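Local coordinates for protein alcohol oxidase (Myceliophthora thermophila, PDB 6F74) that binds FAD and, as a VAO-type flavoprotein, probably acts as a secreted oxidase that passes electrons from its substrate to oxygen, at residues D137-L142 with Q264-D269; S190-T195 with I272-H277. All coordinates share one frame; numbering follows the deposited sequence.

Contact 1: residues D137-L142 with Q264-D269; sequences DITLTL and QIMLAD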
loop_
_atom_site.group_PDB
_atom_site.type_symbol
_atom_site.label_atom_id
_atom_site.label_comp_id
_atom_site.label_asym_id
_atom_site.label_seq_id
_atom_site.Cartn_x
_atom_site.Cartn_y
_atom_site.Cartn_z
ATOM N N ASP A 137 13.941 -23.400 -0.072
ATOM C CA ASP A 137 14.242 -22.326 0.880
ATOM C C ASP A 137 13.031 -21.962 1.725
ATOM O O ASP A 137 13.120 -21.853 2.947
ATOM C CB ASP A 137 14.700 -21.047 0.170
ATOM C CG ASP A 137 16.039 -21.208 -0.539
ATOM O OD1 ASP A 137 16.774 -22.150 -0.250
ATOM O OD2 ASP A 137 16.366 -20.348 -1.393
ATOM N N ILE A 138 11.898 -21.807 1.053
ATOM C CA ILE A 138 10.677 -21.349 1.689
ATOM C C ILE A 138 10.155 -22.442 2.624
ATOM O O ILE A 138 9.762 -22.146 3.772
ATOM C CB ILE A 138 9.572 -21.010 0.671
ATOM C CG1 ILE A 138 10.007 -19.892 -0.275
ATOM C CG2 ILE A 138 8.273 -20.604 1.383
ATOM C CD1 ILE A 138 8.967 -19.544 -1.314
ATOM N N THR A 139 10.104 -23.676 2.118
ATOM C CA THR A 139 9.672 -24.818 2.919
ATOM C C THR A 139 10.534 -24.927 4.203
ATOM O O THR A 139 9.992 -25.098 5.296
ATOM C CB THR A 139 9.739 -26.142 2.121
ATOM O OG1 THR A 139 8.748 -26.130 1.087
ATOM C CG2 THR A 139 9.485 -27.374 3.006
ATOM N N LEU A 140 11.852 -24.826 4.052
ATOM C CA LEU A 140 12.764 -24.970 5.183
ATOM C C LEU A 140 12.613 -23.824 6.218
ATOM O O LEU A 140 12.735 -24.048 7.431
ATOM C CB LEU A 140 14.225 -25.057 4.715
ATOM C CG LEU A 140 14.673 -26.313 3.961
ATOM C CD1 LEU A 140 15.927 -26.042 3.137
ATOM C CD2 LEU A 140 14.903 -27.478 4.935
ATOM N N THR A 141 12.324 -22.621 5.728
ATOM C CA THR A 141 12.155 -21.474 6.590
ATOM C C THR A 141 10.867 -21.603 7.379
ATOM O O THR A 141 10.882 -21.482 8.601
ATOM C CB THR A 141 12.206 -20.170 5.791
ATOM O OG1 THR A 141 13.405 -20.159 5.045
ATOM C CG2 THR A 141 12.142 -18.921 6.714
ATOM N N LEU A 142 9.774 -21.899 6.680
ATOM C CA LEU A 142 8.508 -22.167 7.322
ATOM C C LEU A 142 8.694 -23.218 8.416
ATOM O O LEU A 142 8.361 -22.957 9.580
ATOM C CB LEU A 142 7.459 -22.631 6.313
ATOM C CG LEU A 142 6.098 -23.094 6.859
ATOM C CD1 LEU A 142 5.391 -22.004 7.653
ATOM C CD2 LEU A 142 5.210 -23.566 5.740
ATOM N N GLN A 264 -0.938 -19.885 -6.542
ATOM C CA GLN A 264 -0.343 -21.007 -5.850
ATOM C C GLN A 264 0.085 -20.453 -4.501
ATOM O O GLN A 264 0.672 -19.376 -4.430
ATOM C CB GLN A 264 0.865 -21.541 -6.604
ATOM C CG GLN A 264 0.576 -22.191 -7.963
ATOM C CD GLN A 264 -0.271 -23.418 -7.835
ATOM O OE1 GLN A 264 0.046 -24.330 -7.086
ATOM N NE2 GLN A 264 -1.362 -23.456 -8.567
ATOM N N ILE A 265 -0.262 -21.194 -3.445
ATOM C CA ILE A 265 -0.069 -20.764 -2.082
ATOM C C ILE A 265 0.418 -21.932 -1.244
ATOM O O ILE A 265 -0.180 -23.018 -1.297
ATOM C CB ILE A 265 -1.379 -20.239 -1.461
ATOM C CG1 ILE A 265 -1.929 -19.063 -2.285
ATOM C CG2 ILE A 265 -1.129 -19.768 -0.037
ATOM C CD1 ILE A 265 -3.274 -18.540 -1.832
ATOM N N MET A 266 1.485 -21.697 -0.476
ATOM C CA MET A 266 1.978 -22.653 0.511
ATOM C C MET A 266 1.310 -22.346 1.852
ATOM O O MET A 266 1.454 -21.250 2.415
ATOM C CB MET A 266 3.498 -22.591 0.627
ATOM C CG MET A 266 4.084 -23.570 1.653
ATOM S SD MET A 266 5.911 -23.613 1.763
ATOM C CE MET A 266 6.345 -23.779 0.042
ATOM N N LEU A 267 0.565 -23.320 2.352
ATOM C CA LEU A 267 -0.169 -23.145 3.598
ATOM C C LEU A 267 0.778 -23.304 4.775
ATOM O O LEU A 267 1.905 -23.775 4.596
ATOM C CB LEU A 267 -1.330 -24.150 3.683
ATOM C CG LEU A 267 -2.335 -24.183 2.525
ATOM C CD1 LEU A 267 -3.405 -25.238 2.760
ATOM C CD2 LEU A 267 -2.987 -22.833 2.313
ATOM N N ALA A 268 0.333 -22.909 5.972
ATOM C CA ALA A 268 1.115 -23.084 7.206
ATOM C C ALA A 268 1.566 -24.532 7.426
ATOM O O ALA A 268 2.645 -24.777 7.973
ATOM C CB ALA A 268 0.292 -22.617 8.398
ATOM N N ASP A 269 0.741 -25.485 7.002
ATOM C CA ASP A 269 1.083 -26.916 7.089
ATOM C C ASP A 269 2.064 -27.388 6.017
ATOM O O ASP A 269 2.415 -28.545 5.983
ATOM C CB ASP A 269 -0.187 -27.777 7.051
ATOM C CG ASP A 269 -0.930 -27.696 5.695
ATOM O OD1 ASP A 269 -0.357 -27.226 4.687
ATOM O OD2 ASP A 269 -2.103 -28.091 5.635
#
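Leu142 meets the backbone carbonyls of Leu267 and Ala268, which are the flat groups of this contact. One methyl serves both. Leu142 CD2 lies 3.5 Å from Leu267 O, where it comes in beyond the oxygen end rather than above the plane. The same CD2 is 3.6 Å from Ala268 O, and here it sits well off the plane of the carbonyl. Leu142 CD1, 3.9 Å from Ala268 O, stays much closer to that plane. The leucine reaches this far because CG is anti to the backbone N (chi1 174°), which carries the branch away from the helix. Ala268 O also accepts a hydrogen bond from Lys146, farther along the same helix.

The other half of the contact is Met266. Its chain runs straight out from strand 260-266 and then bends at the sulfur (chi3 -49°). The bend sets the terminal methyl against two neighbouring helix residues. Ile138 CG2 touches Met266 SD at 3.8 Å and is almost as near to its methyl. Thr139 crosses the methionine at about a right angle, with OG1 3.5 Å from Met266 CE. That hydroxyl is hydrogen-bonded to the carbonyl of Arg135 within the helix, so it meets the methionine as a filler of space. Leu142 CD2 closes over the sulfur from the next turn, 4.0 Å from Met266 SD. Ile138 also packs on Ile296 and Leu298 of strand 296-306, so helix 135-147 rests on two strands of the antiparallel sheet.

The chemistry is that of buried methyl groups and a thioether. The two segments touch by shape and by exclusion of water, without a polar bond between them. The polar atoms nearby have hydrogen-bond partners on the helix: Arg135 O for Thr139 OG1, Lys146 for Ala268 O.

Contact 2: residues S190-T195 with I272-H277; sequences SANKCT and IVTANH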
loop_
_atom_site.group_PDB
_atom_site.type_symbol
_atom_site.label_atom_id
_atom_site.label_comp_id
_atom_site.label_asym_id
_atom_site.label_seq_id
_atom_site.Cartn_x
_atom_site.Cartn_y
_atom_site.Cartn_z
ATOM N N SER A 190 -5.348 -22.025 -16.902
ATOM C CA SER A 190 -5.377 -22.259 -15.473
ATOM C C SER A 190 -4.632 -23.551 -15.143
ATOM O O SER A 190 -4.739 -24.546 -15.866
ATOM C CB SER A 190 -6.821 -22.335 -14.971
ATOM O OG SER A 190 -6.882 -22.910 -13.668
ATOM N N ALA A 191 -3.938 -23.529 -14.004
ATOM C CA ALA A 191 -3.263 -24.690 -13.454
ATOM C C ALA A 191 -4.173 -25.889 -13.209
ATOM O O ALA A 191 -3.702 -27.024 -13.267
ATOM C CB ALA A 191 -2.538 -24.306 -12.164
ATOM N N ASN A 192 -5.454 -25.660 -12.922
ATOM C CA ASN A 192 -6.430 -26.769 -12.746
ATOM C C ASN A 192 -7.552 -26.747 -13.771
ATOM O O ASN A 192 -8.593 -27.371 -13.571
ATOM C CB ASN A 192 -6.998 -26.785 -11.314
ATOM C CG ASN A 192 -7.732 -25.494 -10.939
ATOM O OD1 ASN A 192 -8.076 -24.674 -11.797
ATOM N ND2 ASN A 192 -7.963 -25.306 -9.630
ATOM N N LYS A 193 -7.325 -26.033 -14.875
ATOM C CA LYS A 193 -8.289 -25.870 -15.994
ATOM C C LYS A 193 -9.651 -25.298 -15.629
ATOM O O LYS A 193 -10.656 -25.574 -16.283
ATOM C CB LYS A 193 -8.415 -27.171 -16.794
ATOM C CG LYS A 193 -7.094 -27.686 -17.380
ATOM C CD LYS A 193 -6.458 -26.658 -18.349
ATOM C CE LYS A 193 -5.011 -26.985 -18.707
ATOM N NZ LYS A 193 -4.780 -28.425 -19.000
ATOM N N CYS A 194 -9.654 -24.439 -14.618
ATOM C CA CYS A 194 -10.879 -23.817 -14.155
ATOM C C CYS A 194 -11.440 -22.849 -15.193
ATOM O O CYS A 194 -10.692 -22.006 -15.729
ATOM C CB CYS A 194 -10.628 -23.084 -12.838
ATOM S SG CYS A 194 -12.116 -22.505 -12.017
ATOM N N THR A 195 -12.754 -22.989 -15.446
ATOM C CA THR A 195 -13.484 -22.163 -16.409
ATOM C C THR A 195 -14.434 -21.170 -15.747
ATOM O O THR A 195 -14.990 -20.252 -16.415
ATOM C CB THR A 195 -14.249 -23.053 -17.398
ATOM O OG1 THR A 195 -14.804 -24.196 -16.715
ATOM C CG2 THR A 195 -13.298 -23.566 -18.493
ATOM N N ILE A 272 1.375 -27.047 -0.775
ATOM C CA ILE A 272 1.227 -26.086 -1.851
ATOM C C ILE A 272 -0.092 -26.373 -2.542
ATOM O O ILE A 272 -0.253 -27.455 -3.070
ATOM C CB ILE A 272 2.395 -26.148 -2.853
ATOM C CG1 ILE A 272 3.684 -25.769 -2.102
ATOM C CG2 ILE A 272 2.141 -25.196 -4.010
ATOM C CD1 ILE A 272 4.921 -25.616 -2.971
ATOM N N VAL A 273 -1.015 -25.393 -2.532
ATOM C CA VAL A 273 -2.357 -25.569 -3.097
ATOM C C VAL A 273 -2.669 -24.517 -4.161
ATOM O O VAL A 273 -2.125 -23.398 -4.130
ATOM C CB VAL A 273 -3.474 -25.535 -2.038
ATOM C CG1 VAL A 273 -3.307 -26.661 -1.022
ATOM C CG2 VAL A 273 -3.562 -24.183 -1.344
ATOM N N THR A 274 -3.580 -24.876 -5.065
ATOM C CA THR A 274 -4.169 -23.917 -5.991
ATOM C C THR A 274 -5.360 -23.258 -5.319
ATOM O O THR A 274 -6.162 -23.929 -4.642
ATOM C CB THR A 274 -4.599 -24.617 -7.304
ATOM O OG1 THR A 274 -3.416 -25.125 -7.935
ATOM C CG2 THR A 274 -5.270 -23.666 -8.266
ATOM N N ALA A 275 -5.452 -21.939 -5.470
ATOM C CA ALA A 275 -6.610 -21.182 -5.015
ATOM C C ALA A 275 -7.195 -20.436 -6.209
ATOM O O ALA A 275 -6.544 -19.542 -6.772
ATOM C CB ALA A 275 -6.234 -20.199 -3.919
ATOM N N ASN A 276 -8.406 -20.826 -6.596
ATOM C CA ASN A 276 -9.134 -20.132 -7.649
ATOM C C ASN A 276 -10.646 -20.406 -7.521
ATOM O O ASN A 276 -11.108 -20.912 -6.480
ATOM C CB ASN A 276 -8.516 -20.416 -9.050
ATOM C CG ASN A 276 -8.734 -21.823 -9.565
ATOM O OD1 ASN A 276 -9.490 -22.607 -9.005
ATOM N ND2 ASN A 276 -8.052 -22.149 -10.664
ATOM N N HIS A 277 -11.393 -20.117 -8.579
ATOM C CA HIS A 277 -12.846 -20.223 -8.557
ATOM C C HIS A 277 -13.309 -21.666 -8.344
ATOM O O HIS A 277 -14.388 -21.892 -7.785
ATOM C CB HIS A 277 -13.458 -19.636 -9.854
ATOM C CG HIS A 277 -13.037 -18.225 -10.137
ATOM N ND1 HIS A 277 -11.773 -17.892 -10.591
ATOM C CD2 HIS A 277 -13.707 -17.056 -10.012
ATOM C CE1 HIS A 277 -11.680 -16.579 -10.716
ATOM N NE2 HIS A 277 -12.841 -16.047 -10.375
#
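Asn192 and Asn276 clasp each other by their amides, in two hydrogen bonds. Asn276 ND2 gives to Asn192 OD1 at 2.8 Å, and Asn192 ND2 gives back to Asn276 OD1 at 3.2 Å. Both bonds are nearly straight at the hydrogen. The amide planes are 56° apart, so each donor approaches the other's carbonyl from outside its plane. Both side chains are held in the crowded position between backbone N and carbonyl carbon (chi1 60° for Asn192). Further hydrogen bonds fix the pair: Asn192 ND2 to Glu279, Asn276 OD1 to the backbone N of Cys278, and Asn276 ND2 to Glu262. With an alanine here both amide bonds go, and Asn276 would probably keep only its ties to Glu262 and Cys278 while Glu279 loses a donor.

Ser190 to Lys193 form a type I beta turn, and the bond from Asn192 N to Ser190 OG, 3.2 Å, makes an ST turn. Ser190 OG is hydrogen-bonded to Glu262.

Van der Waals contacts flank the amides. Thr274 CG2 lies 3.4 Å from Asn192 ND2. Cys194 CB lies 3.5 Å from Asn276 ND2, and Cys194 SG is 3.8 Å from His277 CB.

The covalent link is the disulfide from Cys194 to Cys278, just past strand 272-276. In the FAD-binding domain, amide pair and disulfide thus tie the loop between strands 179-185 and 203-208 to a strand that pairs with 260-266, not with either of those two.

How the contacts relate
The two contacts share one antiparallel sheet. Strands 260-266 and 272-276 follow each other in the chain and pair side by side, so contact 1 and contact 2 meet along them although their centres are about 18 Å apart. The backbone joins them through Ile265 O and Val273 N, 2.8 Å apart. A side-chain link, probably a hydrogen bond, runs from Gln264 NE2 to Thr274 OG1 at 2.7 Å. Apolar packing continues from Met266 CE to Ile272 CD1. Contact 1 lies nearer the FAD-binding Val297: the side chain of Met266 is about 8 Å from that of Val297, and that of Thr274 in contact 2 about 11 Å. The side chain of Ile138 is about 8 Å from the bound FAD.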